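Local coordinates for protein phenolic acid decarboxylase (Sedimentibacter hydroxybenzoicus, PDB 7AE5) that catalyses the reversible, non-oxidative decarboxylation of 4-hydroxybenzoate and 3,4-dihydroxybenzoate with prenylated FMN and manganese, detoxifying phenolic compounds under anaerobic conditions, at residues 90-93 with 94-98; 27-30 with 31-35; 243-246 with 247-250; 313-316 with 317-320. All blocks are in the same frame, centred on the assembly; numbering follows the deposited sequence.

How the contacts relate
The four contacts are local and follow one another along the chain in the order 2, 1, 3, 4. Contact 4 lies nearest the centre of the chain. Its centre is about 20 Å from that of contact 1 and about 21 Å from that of contact 2. In both cases the nearest atoms stay about 8 Å apart. Contact 3 stands off, its centre 32 to 35 Å from the others. Contact 4 is close to the predicted active site: the side chain of Ile317 is about 6 Å from that of Thr166, a predicted prenylated FMN site, and about 8 Å from that of the predicted proton donor Glu278. Contacts 2 and 4 both touch the second subunit.

Contact 1 (90-93 with 94-98); sequences FYEL and NRRWD
Asn94 lies on helix 86-96, where a salt-bridge network of Glu92, Arg95 and Arg96 accompanies the i to i+4 backbone bonds. Its N bonds to Phe90 O, and a water links its ND2 to Tyr91 O. Its OD1 is held by Lys331. Next comes Arg95, whose N bonds to Tyr91 O at 2.9 Å. Its side chain runs alongside that of Glu92 and points the same way. The guanidinium forms a salt bridge to Glu92 OE2 at its edge, with the planes of the two groups 52° apart; the modelled approach of NH2 is too short to trust. Asp236 is a second acid partner of NH2. Arg96 N bonds to Glu92 O. Its side chain is extended from CG to NE and reaches the same carboxylate oxygen from another direction. Its NH1 and NH2 also bond to Leu234 O and Leu78 O, which fix the buried guanidinium. Trp97 turns an indole edge toward Leu93 O, with CE3 3.7 Å from that oxygen, and its NE1 bonds to Gly222 O. Glu92 CG stands anti to the backbone N (chi1 -172°) and the chain bends at chi2, which brings OE2 to Arg96 NE at 2.9 Å on its anti lone pair.

Contact 2 (27-30 with 31-35); sequences EVNP and EPDIA
The N-terminal end of helix 33-43 is tied back to the loop before it by Asp33, a residue of the first turn. Asp33 OD2 accepts the backbone N of Asn29 at 2.8 Å through its anti lone pair, with an N-H...O angle of 149°. The carboxylate is placed there by chi1 of -77°, which sets CG beside the backbone N of Asp33. Its CB rests 3.2 Å from Asn29 O, and OD2 also lies 3.5 Å from Val28 CB. The other oxygen, OD1, bonds to Trp467 of the second subunit, so one carboxylate joins the loop to a subunit interface. Pro32, at the N-cap position, follows a cis peptide bond. This is part of the UbiD N-terminal domain, where the loop leads from strand 21-24 into the helix. Glu31 bends at chi2 (81°) and folds back over Pro30. Its OE2 comes 3.3 Å from Pro30 CG, and OE1 comes 3.4 Å from Pro30 CB. The acid end is held from outside: OE1 forms a salt bridge with Arg36 of the ShdD chain and accepts the backbone N of Arg133. Ile34 CG1 makes a loose apolar contact with Val28 CG2 at 4.5 Å, and both side chains pack on Phe53. A water donates to Pro30 O at 2.7 Å and accepts from Ala35 N.

Contact 3 (243-246 with 247-250); sequences VKSD and LYDH
Lys244, at the end of strand 241-244, reaches across the turn to Asp249. The two side chains run side by side and point the same way. NZ makes a salt bridge with Asp249 OD1, modelled at a very short 2.4 Å, so its exact length is doubtful. CG of Lys244, anti to the backbone N (chi1 -156°), passes 3.5 Å from Asp249 O. Bends at chi3 and chi4 then turn NZ to the acid. Ser245 comes next. Its OG donates to Tyr248 O at 2.5 Å, in the carbonyl plane and on a lone pair, with a C=O...O angle of 119°. Chi1 of 88° leaves OG between the backbone N and the carbonyl carbon, and OG also comes 3.4 Å from Tyr248 CB. This bond links the two sides of the turn. Asp246 directs its carboxylate to other parts of the fold, where Arg296, Arg109 and Lys115 form salt bridges with it. Its backbone N and that of Leu247 are held by Glu262, one on each carboxylate oxygen. Leu247 CB sits over the centre of the neighbouring Tyr248 ring, 3.9 Å above its plane. The backbones of Ser245 and Leu251 are hydrogen-bonded, as are those of Val243 and Val253. Residues 245-251 thus form the loop of a beta hairpin, joining the antiparallel strands 241-244 and 252-254 at the surface of the UbiD middle domain.

Contact 4 (313-316 with 317-320); sequences PWTE and IDYL
Glu316 O is gripped by two backbone N-H groups, those of Tyr319 at 3.0 Å and Leu320 at 3.3 Å, both weak bonds. The carboxylate of Glu316 leads off to Lys145 and His68 N. A straighter bond holds the entry to the turn: Asp318 OD2 accepts the backbone N of Thr315 at 2.8 Å and 171°. The donor meets the anti side of OD2, tilted out of the carboxylate plane. In return, Asp318 N bonds weakly to Thr315 O. The Asp318 side chain also lies over the indole of Trp314. Its CB is 3.6 Å from the centroid of the six-membered ring, a CH-pi contact, and its carboxylate plane is only 13° from that of the indole. The CE3 edge of Trp314 points at the face of the Tyr319 ring, a T-shaped pair with planes at 85° and centroids 4.8 Å apart. Glu398 of the second subunit packs on both side chains. Thr315 OG1 is buried here without a polar partner. This is the start of the short helix 316-320, near the predicted prenylated FMN site, where Asp318 makes one half of a capping box with Thr315.

Contact 1 (90-93 with 94-98)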
loop_
_atom_site.group_PDB
_atom_site.type_symbol
_atom_site.label_atom_id
_atom_site.label_comp_id
_atom_site.label_asym_id
_atom_site.label_seq_id
_atom_site.Cartn_x
_atom_site.Cartn_y
_atom_site.Cartn_z
ATOM N N PHE C 90 8.235 16.984 -33.515
ATOM C CA PHE C 90 7.063 16.151 -33.269
ATOM C C PHE C 90 5.817 16.748 -33.912
ATOM O O PHE C 90 4.993 16.018 -34.476
ATOM C CB PHE C 90 6.880 15.970 -31.760
ATOM C CG PHE C 90 5.522 15.462 -31.357
ATOM C CD1 PHE C 90 5.272 14.102 -31.294
ATOM C CD2 PHE C 90 4.511 16.343 -31.003
ATOM C CE1 PHE C 90 4.031 13.630 -30.914
ATOM C CE2 PHE C 90 3.268 15.876 -30.623
ATOM C CZ PHE C 90 3.029 14.516 -30.577
ATOM N N TYR C 91 5.667 18.073 -33.845
ATOM C CA TYR C 91 4.491 18.713 -34.426
ATOM C C TYR C 91 4.536 18.685 -35.947
ATOM O O TYR C 91 3.498 18.536 -36.601
ATOM C CB TYR C 91 4.371 20.147 -33.918
ATOM C CG TYR C 91 3.752 20.240 -32.549
ATOM C CD1 TYR C 91 2.599 19.530 -32.241
ATOM C CD2 TYR C 91 4.327 21.024 -31.559
ATOM C CE1 TYR C 91 2.032 19.605 -30.989
ATOM C CE2 TYR C 91 3.767 21.103 -30.305
ATOM C CZ TYR C 91 2.622 20.393 -30.027
ATOM O OH TYR C 91 2.065 20.476 -28.778
ATOM N N GLU C 92 5.727 18.835 -36.529
ATOM C CA GLU C 92 5.853 18.752 -37.979
ATOM C C GLU C 92 5.546 17.343 -38.476
ATOM O O GLU C 92 4.876 17.174 -39.502
ATOM C CB GLU C 92 7.255 19.186 -38.408
ATOM C CG GLU C 92 7.439 19.322 -39.909
ATOM C CD GLU C 92 6.527 20.372 -40.515
ATOM O OE1 GLU C 92 6.305 21.416 -39.865
ATOM O OE2 GLU C 92 6.038 20.155 -41.643
ATOM N N LEU C 93 6.026 16.323 -37.761
ATOM C CA LEU C 93 5.683 14.946 -38.107
ATOM C C LEU C 93 4.187 14.697 -37.986
ATOM O O LEU C 93 3.592 14.019 -38.833
ATOM C CB LEU C 93 6.464 13.976 -37.220
ATOM C CG LEU C 93 7.738 13.416 -37.841
ATOM C CD1 LEU C 93 8.254 12.243 -37.041
ATOM C CD2 LEU C 93 7.382 12.950 -39.242
ATOM N N ASN C 94 3.560 15.235 -36.938
ATOM C CA ASN C 94 2.125 15.044 -36.761
ATOM C C ASN C 94 1.336 15.749 -37.857
ATOM O O ASN C 94 0.295 15.247 -38.300
ATOM C CB ASN C 94 1.699 15.547 -35.382
ATOM C CG ASN C 94 0.208 15.428 -35.157
ATOM O OD1 ASN C 94 -0.346 14.330 -35.158
ATOM N ND2 ASN C 94 -0.454 16.564 -34.966
ATOM N N ARG C 95 1.814 16.909 -38.308
ATOM C CA ARG C 95 1.115 17.639 -39.361
ATOM C C ARG C 95 1.168 16.888 -40.687
ATOM O O ARG C 95 0.192 16.891 -41.446
ATOM C CB ARG C 95 1.714 19.039 -39.507
ATOM C CG ARG C 95 1.001 19.925 -40.516
ATOM C CD ARG C 95 1.800 21.188 -40.804
ATOM N NE ARG C 95 3.043 20.897 -41.508
ATOM C CZ ARG C 95 3.130 20.661 -42.810
ATOM N NH1 ARG C 95 2.061 20.681 -43.589
ATOM N NH2 ARG C 95 4.319 20.398 -43.344
ATOM N N ARG C 96 2.291 16.232 -40.979
ATOM C CA ARG C 96 2.458 15.509 -42.234
ATOM C C ARG C 96 1.880 14.099 -42.199
ATOM O O ARG C 96 1.773 13.471 -43.258
ATOM C CB ARG C 96 3.944 15.420 -42.598
ATOM C CG ARG C 96 4.687 16.748 -42.606
ATOM C CD ARG C 96 6.051 16.613 -43.274
ATOM N NE ARG C 96 6.859 17.818 -43.124
ATOM C CZ ARG C 96 8.177 17.862 -43.273
ATOM N NH1 ARG C 96 8.875 16.781 -43.580
ATOM N NH2 ARG C 96 8.811 19.020 -43.108
ATOM N N TRP C 97 1.493 13.604 -41.019
ATOM C CA TRP C 97 1.258 12.173 -40.838
ATOM C C TRP C 97 0.150 11.645 -41.743
ATOM O O TRP C 97 0.271 10.549 -42.303
ATOM C CB TRP C 97 0.926 11.879 -39.374
ATOM C CG TRP C 97 1.155 10.445 -38.982
ATOM C CD1 TRP C 97 0.213 9.465 -38.883
ATOM C CD2 TRP C 97 2.406 9.832 -38.640
ATOM N NE1 TRP C 97 0.794 8.282 -38.500
ATOM C CE2 TRP C 97 2.140 8.479 -38.344
ATOM C CE3 TRP C 97 3.724 10.293 -38.553
ATOM C CZ2 TRP C 97 3.140 7.585 -37.970
ATOM C CZ3 TRP C 97 4.715 9.404 -38.182
ATOM C CH2 TRP C 97 4.417 8.065 -37.895
ATOM N N ASP C 98 -0.938 12.398 -41.896
ATOM C CA ASP C 98 -2.142 11.885 -42.537
ATOM C C ASP C 98 -2.349 12.417 -43.951
ATOM O O ASP C 98 -3.422 12.208 -44.525
ATOM C CB ASP C 98 -3.368 12.202 -41.676
ATOM C CG ASP C 98 -3.537 11.230 -40.522
ATOM O OD1 ASP C 98 -2.980 10.113 -40.598
ATOM O OD2 ASP C 98 -4.230 11.578 -39.542
HETATM O O HOH W 1 0.670 19.177 -35.300
#

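Contact 2 (27-30 with 31-35)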
loop_
_atom_site.group_PDB
_atom_site.type_symbol
_atom_site.label_atom_id
_atom_site.label_comp_id
_atom_site.label_asym_id
_atom_site.label_seq_id
_atom_site.Cartn_x
_atom_site.Cartn_y
_atom_site.Cartn_z
ATOM N N GLU C 27 42.304 4.072 -43.564
ATOM C CA GLU C 27 41.702 2.749 -43.625
ATOM C C GLU C 27 41.543 2.183 -42.220
ATOM O O GLU C 27 42.449 2.283 -41.387
ATOM C CB GLU C 27 42.555 1.807 -44.478
ATOM C CG GLU C 27 42.643 0.382 -43.935
ATOM C CD GLU C 27 43.628 -0.483 -44.697
ATOM O OE1 GLU C 27 43.508 -0.574 -45.937
ATOM O OE2 GLU C 27 44.521 -1.073 -44.052
ATOM N N VAL C 28 40.382 1.590 -41.956
ATOM C CA VAL C 28 40.086 1.010 -40.655
ATOM C C VAL C 28 39.855 -0.484 -40.820
ATOM O O VAL C 28 39.610 -0.986 -41.920
ATOM C CB VAL C 28 38.866 1.674 -39.984
ATOM C CG1 VAL C 28 39.222 3.067 -39.489
ATOM C CG2 VAL C 28 37.694 1.721 -40.951
ATOM N N ASN C 29 39.943 -1.195 -39.705
ATOM C CA ASN C 29 39.597 -2.604 -39.696
ATOM C C ASN C 29 38.080 -2.768 -39.638
ATOM O O ASN C 29 37.370 -1.871 -39.176
ATOM C CB ASN C 29 40.235 -3.302 -38.501
ATOM C CG ASN C 29 41.677 -3.685 -38.751
ATOM O OD1 ASN C 29 42.072 -3.965 -39.883
ATOM N ND2 ASN C 29 42.476 -3.695 -37.692
ATOM N N PRO C 30 37.555 -3.899 -40.116
ATOM C CA PRO C 30 36.109 -4.138 -39.958
ATOM C C PRO C 30 35.686 -4.219 -38.502
ATOM O O PRO C 30 34.681 -3.612 -38.112
ATOM C CB PRO C 30 35.894 -5.461 -40.706
ATOM C CG PRO C 30 37.242 -6.109 -40.738
ATOM C CD PRO C 30 38.218 -4.983 -40.860
ATOM N N GLU C 31 36.436 -4.954 -37.682
ATOM C CA GLU C 31 36.181 -5.045 -36.255
ATOM C C GLU C 31 37.447 -4.696 -35.487
ATOM O O GLU C 31 38.551 -5.072 -35.899
ATOM C CB GLU C 31 35.705 -6.450 -35.847
ATOM C CG GLU C 31 34.559 -7.008 -36.672
ATOM C CD GLU C 31 35.015 -7.601 -37.990
ATOM O OE1 GLU C 31 34.159 -7.804 -38.876
ATOM O OE2 GLU C 31 36.229 -7.861 -38.138
ATOM N N PRO C 32 37.322 -3.976 -34.364
ATOM C CA PRO C 32 36.042 -3.462 -33.876
ATOM C C PRO C 32 35.821 -2.000 -34.252
ATOM O O PRO C 32 35.029 -1.321 -33.603
ATOM C CB PRO C 32 36.177 -3.621 -32.365
ATOM C CG PRO C 32 37.644 -3.374 -32.115
ATOM C CD PRO C 32 38.396 -3.779 -33.374
ATOM N N ASP C 33 36.499 -1.537 -35.305
ATOM C CA ASP C 33 36.566 -0.105 -35.584
ATOM C C ASP C 33 35.196 0.476 -35.918
ATOM O O ASP C 33 34.765 1.462 -35.307
ATOM C CB ASP C 33 37.549 0.161 -36.724
ATOM C CG ASP C 33 38.995 0.078 -36.278
ATOM O OD1 ASP C 33 39.258 0.240 -35.068
ATOM O OD2 ASP C 33 39.869 -0.147 -37.143
ATOM N N ILE C 34 34.502 -0.112 -36.896
ATOM C CA ILE C 34 33.272 0.495 -37.399
ATOM C C ILE C 34 32.207 0.543 -36.311
ATOM O O ILE C 34 31.516 1.555 -36.139
ATOM C CB ILE C 34 32.772 -0.255 -38.647
ATOM C CG1 ILE C 34 33.773 -0.114 -39.792
ATOM C CG2 ILE C 34 31.418 0.280 -39.079
ATOM C CD1 ILE C 34 33.478 -1.011 -40.973
ATOM N N ALA C 35 32.059 -0.548 -35.557
ATOM C CA ALA C 35 31.077 -0.569 -34.480
ATOM C C ALA C 35 31.466 0.383 -33.355
ATOM O O ALA C 35 30.610 1.099 -32.819
ATOM C CB ALA C 35 30.921 -1.989 -33.949
HETATM O O HOH W 2 33.023 -3.424 -35.976
#

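Contact 3 (243-246 with 247-250)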
loop_
_atom_site.group_PDB
_atom_site.type_symbol
_atom_site.label_atom_id
_atom_site.label_comp_id
_atom_site.label_asym_id
_atom_site.label_seq_id
_atom_site.Cartn_x
_atom_site.Cartn_y
_atom_site.Cartn_z
ATOM N N VAL C 243 10.703 1.671 -58.444
ATOM C CA VAL C 243 11.025 0.908 -59.644
ATOM C C VAL C 243 10.777 -0.566 -59.363
ATOM O O VAL C 243 11.088 -1.063 -58.275
ATOM C CB VAL C 243 12.482 1.140 -60.096
ATOM N N LYS C 244 10.214 -1.262 -60.347
ATOM C CA LYS C 244 9.926 -2.681 -60.195
ATOM C C LYS C 244 11.209 -3.469 -59.970
ATOM O O LYS C 244 12.260 -3.153 -60.534
ATOM C CB LYS C 244 9.199 -3.208 -61.433
ATOM C CG LYS C 244 8.360 -4.450 -61.188
ATOM C CD LYS C 244 7.776 -4.974 -62.490
ATOM C CE LYS C 244 8.802 -5.795 -63.255
ATOM N NZ LYS C 244 8.226 -7.069 -63.764
ATOM N N SER C 245 11.121 -4.497 -59.131
ATOM C CA SER C 245 12.248 -5.396 -58.956
ATOM C C SER C 245 12.501 -6.167 -60.247
ATOM O O SER C 245 11.619 -6.314 -61.098
ATOM C CB SER C 245 11.998 -6.361 -57.796
ATOM O OG SER C 245 11.312 -7.521 -58.235
ATOM N N ASP C 246 13.729 -6.661 -60.389
ATOM C CA ASP C 246 14.124 -7.303 -61.639
ATOM C C ASP C 246 13.429 -8.647 -61.819
ATOM O O ASP C 246 12.910 -8.949 -62.900
ATOM C CB ASP C 246 15.643 -7.469 -61.683
ATOM C CG ASP C 246 16.321 -6.400 -62.518
ATOM O OD1 ASP C 246 15.621 -5.483 -62.996
ATOM O OD2 ASP C 246 17.555 -6.478 -62.696
ATOM N N LEU C 247 13.401 -9.466 -60.769
ATOM C CA LEU C 247 12.914 -10.835 -60.889
ATOM C C LEU C 247 11.452 -11.001 -60.504
ATOM O O LEU C 247 10.839 -12.004 -60.885
ATOM C CB LEU C 247 13.760 -11.772 -60.022
ATOM C CG LEU C 247 15.274 -11.683 -60.194
ATOM C CD1 LEU C 247 15.974 -12.552 -59.164
ATOM C CD2 LEU C 247 15.667 -12.093 -61.601
ATOM N N TYR C 248 10.876 -10.054 -59.769
ATOM C CA TYR C 248 9.552 -10.226 -59.186
ATOM C C TYR C 248 8.681 -9.033 -59.548
ATOM O O TYR C 248 9.040 -7.887 -59.259
ATOM C CB TYR C 248 9.660 -10.408 -57.671
ATOM C CG TYR C 248 10.547 -11.577 -57.299
ATOM C CD1 TYR C 248 10.228 -12.868 -57.703
ATOM C CD2 TYR C 248 11.717 -11.390 -56.574
ATOM C CE1 TYR C 248 11.037 -13.943 -57.380
ATOM C CE2 TYR C 248 12.534 -12.459 -56.245
ATOM C CZ TYR C 248 12.188 -13.733 -56.652
ATOM O OH TYR C 248 12.994 -14.802 -56.329
ATOM N N ASP C 249 7.534 -9.311 -60.174
ATOM C CA ASP C 249 6.684 -8.248 -60.703
ATOM C C ASP C 249 5.959 -7.503 -59.589
ATOM O O ASP C 249 5.757 -6.286 -59.676
ATOM C CB ASP C 249 5.678 -8.837 -61.693
ATOM C CG ASP C 249 6.344 -9.437 -62.916
ATOM O OD1 ASP C 249 7.564 -9.232 -63.088
ATOM O OD2 ASP C 249 5.649 -10.114 -63.704
ATOM N N HIS C 250 5.553 -8.216 -58.540
ATOM C CA HIS C 250 4.756 -7.643 -57.462
ATOM C C HIS C 250 5.580 -6.865 -56.442
ATOM O O HIS C 250 4.994 -6.256 -55.541
ATOM C CB HIS C 250 3.978 -8.743 -56.731
ATOM C CG HIS C 250 4.842 -9.835 -56.173
ATOM N ND1 HIS C 250 6.033 -10.221 -56.751
ATOM C CD2 HIS C 250 4.700 -10.601 -55.066
ATOM C CE1 HIS C 250 6.574 -11.192 -56.038
ATOM N NE2 HIS C 250 5.785 -11.441 -55.009
#

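Contact 4 (313-316 with 317-320)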
loop_
_atom_site.group_PDB
_atom_site.type_symbol
_atom_site.label_atom_id
_atom_site.label_comp_id
_atom_site.label_asym_id
_atom_site.label_seq_id
_atom_site.Cartn_x
_atom_site.Cartn_y
_atom_site.Cartn_z
ATOM N N PRO C 313 21.026 2.042 -24.928
ATOM C CA PRO C 313 20.441 3.301 -25.403
ATOM C C PRO C 313 21.021 4.503 -24.670
ATOM O O PRO C 313 21.443 4.408 -23.517
ATOM C CB PRO C 313 18.945 3.130 -25.104
ATOM C CG PRO C 313 18.745 1.652 -25.005
ATOM C CD PRO C 313 20.005 1.124 -24.398
ATOM N N TRP C 314 21.035 5.650 -25.351
ATOM C CA TRP C 314 20.495 5.794 -26.703
ATOM C C TRP C 314 21.545 5.532 -27.779
ATOM O O TRP C 314 22.716 5.887 -27.625
ATOM C CB TRP C 314 19.909 7.197 -26.900
ATOM C CG TRP C 314 18.458 7.320 -26.537
ATOM C CD1 TRP C 314 17.829 6.762 -25.460
ATOM C CD2 TRP C 314 17.454 8.049 -27.254
ATOM N NE1 TRP C 314 16.496 7.098 -25.464
ATOM C CE2 TRP C 314 16.240 7.887 -26.556
ATOM C CE3 TRP C 314 17.462 8.818 -28.422
ATOM C CZ2 TRP C 314 15.049 8.470 -26.985
ATOM C CZ3 TRP C 314 16.277 9.395 -28.847
ATOM C CH2 TRP C 314 15.089 9.219 -28.128
ATOM N N THR C 315 21.114 4.898 -28.864
ATOM C CA THR C 315 21.932 4.768 -30.065
ATOM C C THR C 315 21.065 5.240 -31.230
ATOM O O THR C 315 20.018 5.874 -31.046
ATOM C CB THR C 315 22.463 3.338 -30.259
ATOM O OG1 THR C 315 21.374 2.429 -30.444
ATOM C CG2 THR C 315 23.290 2.894 -29.060
ATOM N N GLU C 316 21.493 4.932 -32.458
ATOM C CA GLU C 316 20.738 5.367 -33.630
ATOM C C GLU C 316 19.342 4.754 -33.651
ATOM O O GLU C 316 18.377 5.408 -34.063
ATOM C CB GLU C 316 21.496 5.012 -34.907
ATOM C CG GLU C 316 20.875 5.593 -36.153
ATOM C CD GLU C 316 21.551 5.119 -37.420
ATOM O OE1 GLU C 316 22.589 4.430 -37.327
ATOM O OE2 GLU C 316 21.041 5.440 -38.514
ATOM N N ILE C 317 19.214 3.504 -33.195
ATOM C CA ILE C 317 17.936 2.796 -33.275
ATOM C C ILE C 317 16.843 3.544 -32.523
ATOM O O ILE C 317 15.678 3.540 -32.943
ATOM C CB ILE C 317 18.093 1.352 -32.753
ATOM C CG1 ILE C 317 16.785 0.574 -32.917
ATOM C CG2 ILE C 317 18.536 1.343 -31.296
ATOM C CD1 ILE C 317 16.402 0.315 -34.359
ATOM N N ASP C 318 17.191 4.206 -31.417
ATOM C CA ASP C 318 16.185 4.932 -30.647
ATOM C C ASP C 318 15.586 6.077 -31.451
ATOM O O ASP C 318 14.399 6.386 -31.300
ATOM C CB ASP C 318 16.801 5.448 -29.347
ATOM C CG ASP C 318 17.324 4.328 -28.471
ATOM O OD1 ASP C 318 16.546 3.805 -27.645
ATOM O OD2 ASP C 318 18.509 3.957 -28.620
ATOM N N TYR C 319 16.380 6.709 -32.315
ATOM C CA TYR C 319 15.836 7.766 -33.157
ATOM C C TYR C 319 14.950 7.201 -34.262
ATOM O O TYR C 319 14.049 7.898 -34.745
ATOM C CB TYR C 319 16.975 8.604 -33.739
ATOM C CG TYR C 319 17.784 9.324 -32.682
ATOM C CD1 TYR C 319 17.392 10.571 -32.211
ATOM C CD2 TYR C 319 18.927 8.751 -32.141
ATOM C CE1 TYR C 319 18.123 11.233 -31.239
ATOM C CE2 TYR C 319 19.665 9.405 -31.169
ATOM C CZ TYR C 319 19.258 10.646 -30.722
ATOM O OH TYR C 319 19.990 11.297 -29.753
ATOM N N LEU C 320 15.175 5.947 -34.665
ATOM C CA LEU C 320 14.296 5.307 -35.641
ATOM C C LEU C 320 12.953 4.896 -35.053
ATOM O O LEU C 320 12.060 4.512 -35.816
ATOM C CB LEU C 320 14.965 4.071 -36.254
ATOM C CG LEU C 320 16.002 4.221 -37.372
ATOM C CD1 LEU C 320 15.564 5.264 -38.391
ATOM C CD2 LEU C 320 17.390 4.533 -36.839
#